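Local coordinates for protein Phthiocerol/phthiodiolone dimycocerosyl transferase (Mycobacterium tuberculosis, PDB 1Q9J) that probably transfers mycocerosic acyl groups from mycocerosic acid synthase onto phthiocerol-type alcohols, the last step in making dimycocerosate ester lipids, at residues Asp41-Leu46 with Ser103-Gln108; Leu237-Ala242 with Asp306-Leu311; Leu359-Ile364 with Ala382-Gln387. One frame throughout, in Å; residues are numbered along the deposited sequence.

In the fold
Interactions 1 and 2 lie on opposite sides of the chain's centre, their own centres about 37 Å apart. Interaction 1 is buried, packing a helix on the five-stranded sheet with aromatic and leucine side chains. Interaction 2 is partly buried, pairing two helices beside the six-stranded sheet through alanine methyls against valine and isoleucine. Interaction 3 lies at the surface and bridges the five-stranded and the six-stranded sheet: 359-364, on strand 360-368 from late in the chain, joins the edge of the sheet used in interaction 1, and 382-387 comes from the sheet beside interaction 2. There a tyrosine does the packing, amid charged residues. Interactions 2 and 3 also touch through Leu237 and Val383.

Interaction 1. Residues Asp41-Leu46 with Ser103-Gln108; sequences DAFDAL and SLLHLQ
The phenyl ring of Phe43 has Leu107 CB over one face and Leu105 CD2 approaching it obliquely. Leu107 CB stands 3.7 Å from the centroid of the Phe43 ring and only 14° off the ring normal, a CH-pi contact centred on the ring. The CD2 methyl of Leu107 lies nearer the root of the phenylalanine, 3.4 Å from Phe43 CD1. Farther out, Leu105 CD2 meets the end of the ring, 3.8 Å from Phe43 CE1 and 4.0 Å from Phe43 CZ. Within 103-108, Ser103 OG lies 3.6 Å above one face of the His106 ring, offset toward its rim.

Phe43 holds CG anti to its own backbone N (chi1 -178°), which carries the ring from the helix toward the strand. Leu107 lies alongside it, running the other way, while Leu105 points back at it from the strand. The two leucines leave the same side of the strand and His106 between them the other, and the contact is wholly apolar. Just ahead of the strand, the Ser103 hydroxyl gives a weak hydrogen bond, OG to Leu105 O at 3.0 Å.

This is helix-on-sheet packing in a CoA-dependent acyltransferase-like fold of two related domains: helix 36-49 lies against strand 105-110. That strand is hydrogen-bonded through His106 and Gln108 to Tyr121 and Thr119 of strand 117-123, which runs into His124, by similarity the proton acceptor, whose side chain is about 11 Å from that of Leu105. Ile77 touches both Phe43 and Leu107. Helix 129-148 also packs here, with Leu139 on Leu107, Glu138 on Leu46 and Arg142 on Ala42 and Ala45.

Interaction 2. Residues Leu237-Ala242 with Asp306-Leu311; sequences LNAVVA and DIVATL
At chi1 176°, Val308 sets CG1 opposite its backbone N, which leaves CG2 anti to the carbonyl carbon and directed at the CB of Ala239. Ile307 extends its CG1 arm fully (chi2 -179°), and this carries CD1 to Ala242. The arrangement is helix-helix packing: helix 237-253 and helix 300-317 lie side by side on one face of the six-stranded sheet. Two alanines, three positions apart on one helix, present methyl groups to consecutive branched residues of the other. The closer touch is Ala239 CB to Val308 CG2 at 3.8 Å; Ala242 CB to Ile307 CD1 is looser, at 4.4 Å. The small alanine side chains let the backbones come near, with Ala239 CA 6.8 Å from Val308 CA.

Burial grades across this small apolar interface. Ala239 and Val308 remain partly exposed, whereas Ala242 and Ile307 are buried over strand 260-267, Ala242 resting on Tyr262 and Ile307 on Tyr264. Both helices thus settle on the same strand. Val308 also lies next to Arg312, one turn along its helix, a residue thought by similarity to matter for recognising the acyl carrier domain of mycocerosic acid synthase.

Just off the interface, Asp306 OD2 is hydrogen-bonded to Tyr290 OH of strand 285-292, a polar tie between helix and sheet. The backbone oxygen of the same aspartate has two donors from Thr310: the N comes from one face of the carbonyl plane and OG1 from the other, with OG1 2.9 Å from Asp306 O and 38° out of that plane.

Interaction 3. Residues Leu359-Ile364 with Ala382-Gln387; sequences LEIEDI and AVYAGQ
A classic beta bulge on the edge strand 360-368, where Glu362 and Asp363 both face Gln29, receives Tyr384 from the six-stranded sheet. Tyr384 ends strand 378-384 and opens a two-residue beta hairpin to strand 387-393, whose type I' turn runs through Ala385 and Gly386 and is closed by Tyr384 N to Gln387 O at 2.7 Å. A chi1 of -172° swings the Tyr384 ring away from the backbone N and beside the carbonyl carbon; the ring reaches across, and the phenolic end lies against the backbone of the bulge. Tyr384 OH is 3.3 Å from Ile361 CG2 and 3.4 Å from Asp363 N, but the angle at that N-H is too poor for a hydrogen bond. The Ile364 side chain runs nearly perpendicular to that of Tyr384, its CB 3.9 Å from Tyr384 CE1. The ring sits obliquely to the backbone around Glu362 O and Asp363 CA.

Ile361 and Ile364 also pack on Met353, while the acids of the bulge are engaged elsewhere: Glu362 pairs with Arg31, and Asp363 makes salt bridges with Lys365 and Arg215. Arg215, which also binds Ile364 O, belongs to strand 213-216 in the same sheet as Tyr384. The two sheets are therefore joined here in two ways, by van der Waals packing of the tyrosine and by ionic and hydrogen bonds of the arginine.

Interaction 1. Residues Asp41-Leu46 with Ser103-Gln108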
loop_
_atom_site.group_PDB
_atom_site.type_symbol
_atom_site.label_atom_id
_atom_site.label_comp_id
_atom_site.label_asym_id
_atom_site.label_seq_id
_atom_site.Cartn_x
_atom_site.Cartn_y
_atom_site.Cartn_z
ATOM N N ASP A 41 22.714 5.254 11.676
ATOM C CA ASP A 41 23.368 3.942 11.662
ATOM C C ASP A 41 22.380 2.852 11.261
ATOM O O ASP A 41 22.726 1.921 10.527
ATOM C CB ASP A 41 23.941 3.596 13.041
ATOM C CG ASP A 41 25.125 4.450 13.404
ATOM O OD1 ASP A 41 25.901 4.814 12.495
ATOM O OD2 ASP A 41 25.290 4.751 14.598
ATOM N N ALA A 42 21.156 2.981 11.770
ATOM C CA ALA A 42 20.082 2.037 11.496
ATOM C C ALA A 42 19.744 2.083 10.013
ATOM O O ALA A 42 19.628 1.042 9.359
ATOM C CB ALA A 42 18.862 2.378 12.327
ATOM N N PHE A 43 19.605 3.293 9.479
ATOM C CA PHE A 43 19.299 3.467 8.071
ATOM C C PHE A 43 20.432 2.860 7.225
ATOM O O PHE A 43 20.176 2.145 6.255
ATOM C CB PHE A 43 19.115 4.954 7.746
ATOM C CG PHE A 43 18.745 5.216 6.315
ATOM C CD1 PHE A 43 17.606 4.653 5.757
ATOM C CD2 PHE A 43 19.541 6.019 5.516
ATOM C CE1 PHE A 43 17.264 4.890 4.418
ATOM C CE2 PHE A 43 19.207 6.259 4.179
ATOM C CZ PHE A 43 18.067 5.694 3.634
ATOM N N ASP A 44 21.684 3.124 7.601
ATOM C CA ASP A 44 22.826 2.571 6.859
ATOM C C ASP A 44 22.856 1.044 6.953
ATOM O O ASP A 44 23.172 0.360 5.972
ATOM C CB ASP A 44 24.165 3.121 7.384
ATOM C CG ASP A 44 24.392 4.585 7.015
ATOM O OD1 ASP A 44 24.166 4.964 5.841
ATOM O OD2 ASP A 44 24.830 5.349 7.891
ATOM N N ALA A 45 22.547 0.516 8.141
ATOM C CA ALA A 45 22.538 -0.939 8.382
ATOM C C ALA A 45 21.443 -1.592 7.534
ATOM O O ALA A 45 21.656 -2.637 6.916
ATOM C CB ALA A 45 22.294 -1.227 9.868
ATOM N N LEU A 46 20.278 -0.951 7.517
ATOM C CA LEU A 46 19.151 -1.421 6.739
ATOM C C LEU A 46 19.580 -1.511 5.274
ATOM O O LEU A 46 19.450 -2.559 4.638
ATOM C CB LEU A 46 17.986 -0.445 6.875
ATOM C CG LEU A 46 16.697 -0.760 6.108
ATOM C CD1 LEU A 46 15.704 -1.461 7.044
ATOM C CD2 LEU A 46 16.092 0.535 5.577
ATOM N N SER A 103 17.510 8.226 -7.324
ATOM C CA SER A 103 17.460 7.397 -6.117
ATOM C C SER A 103 16.073 6.760 -5.963
ATOM O O SER A 103 15.102 7.237 -6.552
ATOM C CB SER A 103 17.787 8.287 -4.907
ATOM O OG SER A 103 17.730 7.596 -3.681
ATOM N N LEU A 104 15.959 5.686 -5.189
ATOM C CA LEU A 104 14.643 5.056 -5.003
ATOM C C LEU A 104 14.282 4.990 -3.533
ATOM O O LEU A 104 13.241 4.458 -3.172
ATOM C CB LEU A 104 14.645 3.642 -5.571
ATOM C CG LEU A 104 14.972 3.526 -7.058
ATOM C CD1 LEU A 104 14.931 2.062 -7.472
ATOM C CD2 LEU A 104 13.967 4.328 -7.863
ATOM N N LEU A 105 15.146 5.545 -2.695
ATOM C CA LEU A 105 14.927 5.527 -1.264
ATOM C C LEU A 105 15.447 6.827 -0.638
ATOM O O LEU A 105 16.535 7.313 -0.984
ATOM C CB LEU A 105 15.642 4.316 -0.663
ATOM C CG LEU A 105 15.542 4.093 0.847
ATOM C CD1 LEU A 105 14.098 3.845 1.251
ATOM C CD2 LEU A 105 16.415 2.928 1.237
ATOM N N HIS A 106 14.660 7.372 0.288
ATOM C CA HIS A 106 14.985 8.613 0.985
ATOM C C HIS A 106 14.450 8.559 2.417
ATOM O O HIS A 106 13.263 8.288 2.634
ATOM C CB HIS A 106 14.358 9.814 0.257
ATOM C CG HIS A 106 15.045 10.183 -1.027
ATOM N ND1 HIS A 106 16.320 10.695 -1.065
ATOM C CD2 HIS A 106 14.625 10.119 -2.312
ATOM C CE1 HIS A 106 16.662 10.934 -2.322
ATOM N NE2 HIS A 106 15.652 10.593 -3.098
ATOM N N LEU A 107 15.324 8.792 3.394
ATOM C CA LEU A 107 14.897 8.807 4.793
ATOM C C LEU A 107 14.969 10.251 5.278
ATOM O O LEU A 107 16.049 10.782 5.519
ATOM C CB LEU A 107 15.788 7.914 5.669
ATOM C CG LEU A 107 15.350 7.911 7.143
ATOM C CD1 LEU A 107 13.856 7.625 7.230
ATOM C CD2 LEU A 107 16.137 6.882 7.942
ATOM N N GLN A 108 13.811 10.883 5.428
ATOM C CA GLN A 108 13.755 12.279 5.851
ATOM C C GLN A 108 13.284 12.501 7.291
ATOM O O GLN A 108 12.126 12.245 7.619
ATOM C CB GLN A 108 12.843 13.047 4.897
ATOM C CG GLN A 108 12.781 14.532 5.163
ATOM C CD GLN A 108 11.643 15.183 4.417
ATOM O OE1 GLN A 108 10.478 14.830 4.621
ATOM N NE2 GLN A 108 11.966 16.141 3.549
#

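Interaction 2. Residues Leu237-Ala242 with Asp306-Leu311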
loop_
_atom_site.group_PDB
_atom_site.type_symbol
_atom_site.label_atom_id
_atom_site.label_comp_id
_atom_site.label_asym_id
_atom_site.label_seq_id
_atom_site.Cartn_x
_atom_site.Cartn_y
_atom_site.Cartn_z
ATOM N N LEU A 237 -13.893 -6.192 9.913
ATOM C CA LEU A 237 -13.928 -4.758 9.655
ATOM C C LEU A 237 -13.750 -4.462 8.176
ATOM O O LEU A 237 -14.562 -3.766 7.563
ATOM C CB LEU A 237 -12.823 -4.049 10.437
ATOM C CG LEU A 237 -13.128 -3.724 11.897
ATOM C CD1 LEU A 237 -11.861 -3.269 12.615
ATOM C CD2 LEU A 237 -14.197 -2.642 11.938
ATOM N N ASN A 238 -12.675 -5.001 7.611
ATOM C CA ASN A 238 -12.345 -4.813 6.200
ATOM C C ASN A 238 -13.498 -5.218 5.302
ATOM O O ASN A 238 -13.847 -4.504 4.358
ATOM C CB ASN A 238 -11.109 -5.643 5.856
ATOM C CG ASN A 238 -10.002 -5.477 6.880
ATOM O OD1 ASN A 238 -9.349 -4.431 6.947
ATOM N ND2 ASN A 238 -9.795 -6.506 7.701
ATOM N N ALA A 239 -14.077 -6.375 5.600
ATOM C CA ALA A 239 -15.188 -6.902 4.820
ATOM C C ALA A 239 -16.357 -5.930 4.828
ATOM O O ALA A 239 -16.923 -5.610 3.778
ATOM C CB ALA A 239 -15.617 -8.238 5.378
ATOM N N VAL A 240 -16.720 -5.463 6.017
ATOM C CA VAL A 240 -17.820 -4.521 6.149
ATOM C C VAL A 240 -17.447 -3.214 5.461
ATOM O O VAL A 240 -18.160 -2.736 4.575
ATOM C CB VAL A 240 -18.121 -4.217 7.617
ATOM C CG1 VAL A 240 -19.430 -3.460 7.723
ATOM C CG2 VAL A 240 -18.176 -5.500 8.408
ATOM N N VAL A 241 -16.320 -2.646 5.885
ATOM C CA VAL A 241 -15.820 -1.398 5.328
ATOM C C VAL A 241 -15.987 -1.343 3.815
ATOM O O VAL A 241 -16.385 -0.313 3.268
ATOM C CB VAL A 241 -14.320 -1.176 5.657
ATOM C CG1 VAL A 241 -13.802 0.049 4.909
ATOM C CG2 VAL A 241 -14.132 -0.971 7.158
ATOM N N ALA A 242 -15.692 -2.444 3.135
ATOM C CA ALA A 242 -15.812 -2.464 1.683
ATOM C C ALA A 242 -17.265 -2.279 1.268
ATOM O O ALA A 242 -17.564 -1.583 0.297
ATOM C CB ALA A 242 -15.272 -3.780 1.134
ATOM N N ASP A 306 -21.052 -11.795 0.431
ATOM C CA ASP A 306 -20.902 -12.251 -0.935
ATOM C C ASP A 306 -19.477 -11.984 -1.423
ATOM O O ASP A 306 -18.863 -12.827 -2.088
ATOM C CB ASP A 306 -21.917 -11.554 -1.833
ATOM C CG ASP A 306 -21.920 -12.117 -3.232
ATOM O OD1 ASP A 306 -22.015 -13.358 -3.383
ATOM O OD2 ASP A 306 -21.830 -11.322 -4.189
ATOM N N ILE A 307 -18.952 -10.809 -1.091
ATOM C CA ILE A 307 -17.594 -10.462 -1.485
ATOM C C ILE A 307 -16.632 -11.487 -0.891
ATOM O O ILE A 307 -15.905 -12.170 -1.619
ATOM C CB ILE A 307 -17.182 -9.058 -0.975
ATOM C CG1 ILE A 307 -18.160 -8.003 -1.491
ATOM C CG2 ILE A 307 -15.760 -8.721 -1.456
ATOM C CD1 ILE A 307 -17.816 -6.587 -1.071
ATOM N N VAL A 308 -16.637 -11.591 0.434
ATOM C CA VAL A 308 -15.756 -12.526 1.108
ATOM C C VAL A 308 -15.840 -13.924 0.543
ATOM O O VAL A 308 -14.832 -14.619 0.445
ATOM C CB VAL A 308 -16.067 -12.673 2.585
ATOM C CG1 VAL A 308 -15.153 -13.736 3.174
ATOM C CG2 VAL A 308 -15.894 -11.365 3.300
ATOM N N ALA A 309 -17.041 -14.352 0.189
ATOM C CA ALA A 309 -17.200 -15.691 -0.341
ATOM C C ALA A 309 -16.559 -15.779 -1.705
ATOM O O ALA A 309 -15.779 -16.688 -1.963
ATOM C CB ALA A 309 -18.678 -16.056 -0.417
ATOM N N THR A 310 -16.858 -14.821 -2.575
ATOM C CA THR A 310 -16.278 -14.840 -3.925
ATOM C C THR A 310 -14.740 -14.996 -3.913
ATOM O O THR A 310 -14.174 -15.662 -4.771
ATOM C CB THR A 310 -16.640 -13.559 -4.720
ATOM O OG1 THR A 310 -18.068 -13.417 -4.801
ATOM C CG2 THR A 310 -16.081 -13.647 -6.132
ATOM N N LEU A 311 -14.085 -14.376 -2.940
ATOM C CA LEU A 311 -12.655 -14.466 -2.832
ATOM C C LEU A 311 -12.269 -15.919 -2.692
ATOM O O LEU A 311 -11.465 -16.458 -3.459
ATOM C CB LEU A 311 -12.175 -13.704 -1.613
ATOM C CG LEU A 311 -10.646 -13.744 -1.437
ATOM C CD1 LEU A 311 -9.951 -13.336 -2.738
ATOM C CD2 LEU A 311 -10.231 -12.838 -0.293
#

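Interaction 3. Residues Leu359-Ile364 with Ala382-Gln387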
loop_
_atom_site.group_PDB
_atom_site.type_symbol
_atom_site.label_atom_id
_atom_site.label_comp_id
_atom_site.label_asym_id
_atom_site.label_seq_id
_atom_site.Cartn_x
_atom_site.Cartn_y
_atom_site.Cartn_z
ATOM N N LEU A 359 10.961 7.670 23.490
ATOM C CA LEU A 359 10.398 7.998 22.187
ATOM C C LEU A 359 9.089 7.248 22.052
ATOM O O LEU A 359 8.941 6.156 22.579
ATOM C CB LEU A 359 11.351 7.586 21.064
ATOM C CG LEU A 359 11.601 8.596 19.939
ATOM C CD1 LEU A 359 12.535 7.941 18.947
ATOM C CD2 LEU A 359 10.303 9.021 19.260
ATOM N N GLU A 360 8.136 7.846 21.356
ATOM C CA GLU A 360 6.845 7.223 21.175
ATOM C C GLU A 360 6.206 7.720 19.895
ATOM O O GLU A 360 6.331 8.891 19.538
ATOM C CB GLU A 360 5.939 7.530 22.370
ATOM C CG GLU A 360 6.113 6.593 23.563
ATOM C CD GLU A 360 6.217 7.328 24.890
ATOM O OE1 GLU A 360 7.321 7.820 25.217
ATOM O OE2 GLU A 360 5.193 7.426 25.604
ATOM N N ILE A 361 5.531 6.817 19.203
ATOM C CA ILE A 361 4.862 7.147 17.959
ATOM C C ILE A 361 3.496 7.756 18.242
ATOM O O ILE A 361 2.713 7.183 18.989
ATOM C CB ILE A 361 4.654 5.885 17.132
ATOM C CG1 ILE A 361 6.014 5.226 16.867
ATOM C CG2 ILE A 361 3.881 6.218 15.865
ATOM C CD1 ILE A 361 5.939 3.902 16.141
ATOM N N GLU A 362 3.199 8.908 17.650
ATOM C CA GLU A 362 1.899 9.544 17.877
ATOM C C GLU A 362 0.960 9.370 16.700
ATOM O O GLU A 362 -0.256 9.413 16.856
ATOM C CB GLU A 362 2.076 11.037 18.186
ATOM C CG GLU A 362 2.698 11.282 19.543
ATOM C CD GLU A 362 1.899 10.630 20.667
ATOM O OE1 GLU A 362 2.509 10.312 21.718
ATOM O OE2 GLU A 362 0.664 10.439 20.504
ATOM N N ASP A 363 1.520 9.181 15.515
ATOM C CA ASP A 363 0.685 9.001 14.340
ATOM C C ASP A 363 1.473 8.397 13.186
ATOM O O ASP A 363 2.692 8.537 13.116
ATOM C CB ASP A 363 0.077 10.345 13.922
ATOM C CG ASP A 363 -1.017 10.187 12.901
ATOM O OD1 ASP A 363 -1.424 9.023 12.666
ATOM O OD2 ASP A 363 -1.468 11.221 12.342
ATOM N N ILE A 364 0.771 7.709 12.294
ATOM C CA ILE A 364 1.401 7.080 11.140
ATOM C C ILE A 364 0.547 7.301 9.897
ATOM O O ILE A 364 -0.497 6.672 9.738
ATOM C CB ILE A 364 1.587 5.560 11.375
ATOM C CG1 ILE A 364 2.797 5.322 12.280
ATOM C CG2 ILE A 364 1.740 4.834 10.053
ATOM C CD1 ILE A 364 3.071 3.859 12.595
ATOM N N ALA A 382 -7.461 1.256 8.063
ATOM C CA ALA A 382 -6.542 0.670 9.028
ATOM C C ALA A 382 -6.990 1.030 10.441
ATOM O O ALA A 382 -7.610 2.074 10.672
ATOM C CB ALA A 382 -5.121 1.156 8.782
ATOM N N VAL A 383 -6.684 0.156 11.389
ATOM C CA VAL A 383 -7.062 0.405 12.765
ATOM C C VAL A 383 -5.836 0.807 13.561
ATOM O O VAL A 383 -4.991 -0.022 13.912
ATOM C CB VAL A 383 -7.714 -0.829 13.368
ATOM C CG1 VAL A 383 -8.165 -0.543 14.793
ATOM C CG2 VAL A 383 -8.892 -1.234 12.504
ATOM N N TYR A 384 -5.754 2.103 13.827
ATOM C CA TYR A 384 -4.643 2.672 14.564
ATOM C C TYR A 384 -5.099 2.865 15.996
ATOM O O TYR A 384 -6.173 3.412 16.240
ATOM C CB TYR A 384 -4.247 4.027 13.953
ATOM C CG TYR A 384 -2.971 4.615 14.519
ATOM C CD1 TYR A 384 -1.736 4.357 13.929
ATOM C CD2 TYR A 384 -2.990 5.374 15.688
ATOM C CE1 TYR A 384 -0.552 4.834 14.494
ATOM C CE2 TYR A 384 -1.812 5.854 16.263
ATOM C CZ TYR A 384 -0.596 5.576 15.664
ATOM O OH TYR A 384 0.569 6.000 16.265
ATOM N N ALA A 385 -4.293 2.388 16.937
ATOM C CA ALA A 385 -4.612 2.541 18.347
ATOM C C ALA A 385 -6.064 2.180 18.640
ATOM O O ALA A 385 -6.745 2.861 19.412
ATOM C CB ALA A 385 -4.342 3.978 18.770
ATOM N N GLY A 386 -6.533 1.105 18.020
ATOM C CA GLY A 386 -7.903 0.689 18.224
ATOM C C GLY A 386 -8.912 1.668 17.650
ATOM O O GLY A 386 -10.030 1.798 18.153
ATOM N N GLN A 387 -8.521 2.365 16.593
ATOM C CA GLN A 387 -9.408 3.324 15.948
ATOM C C GLN A 387 -9.320 3.110 14.446
ATOM O O GLN A 387 -8.233 3.125 13.870
ATOM C CB GLN A 387 -8.986 4.751 16.300
ATOM C CG GLN A 387 -8.695 4.947 17.787
ATOM C CD GLN A 387 -8.215 6.360 18.125
ATOM O OE1 GLN A 387 -8.918 7.344 17.866
ATOM N NE2 GLN A 387 -7.019 6.464 18.719
#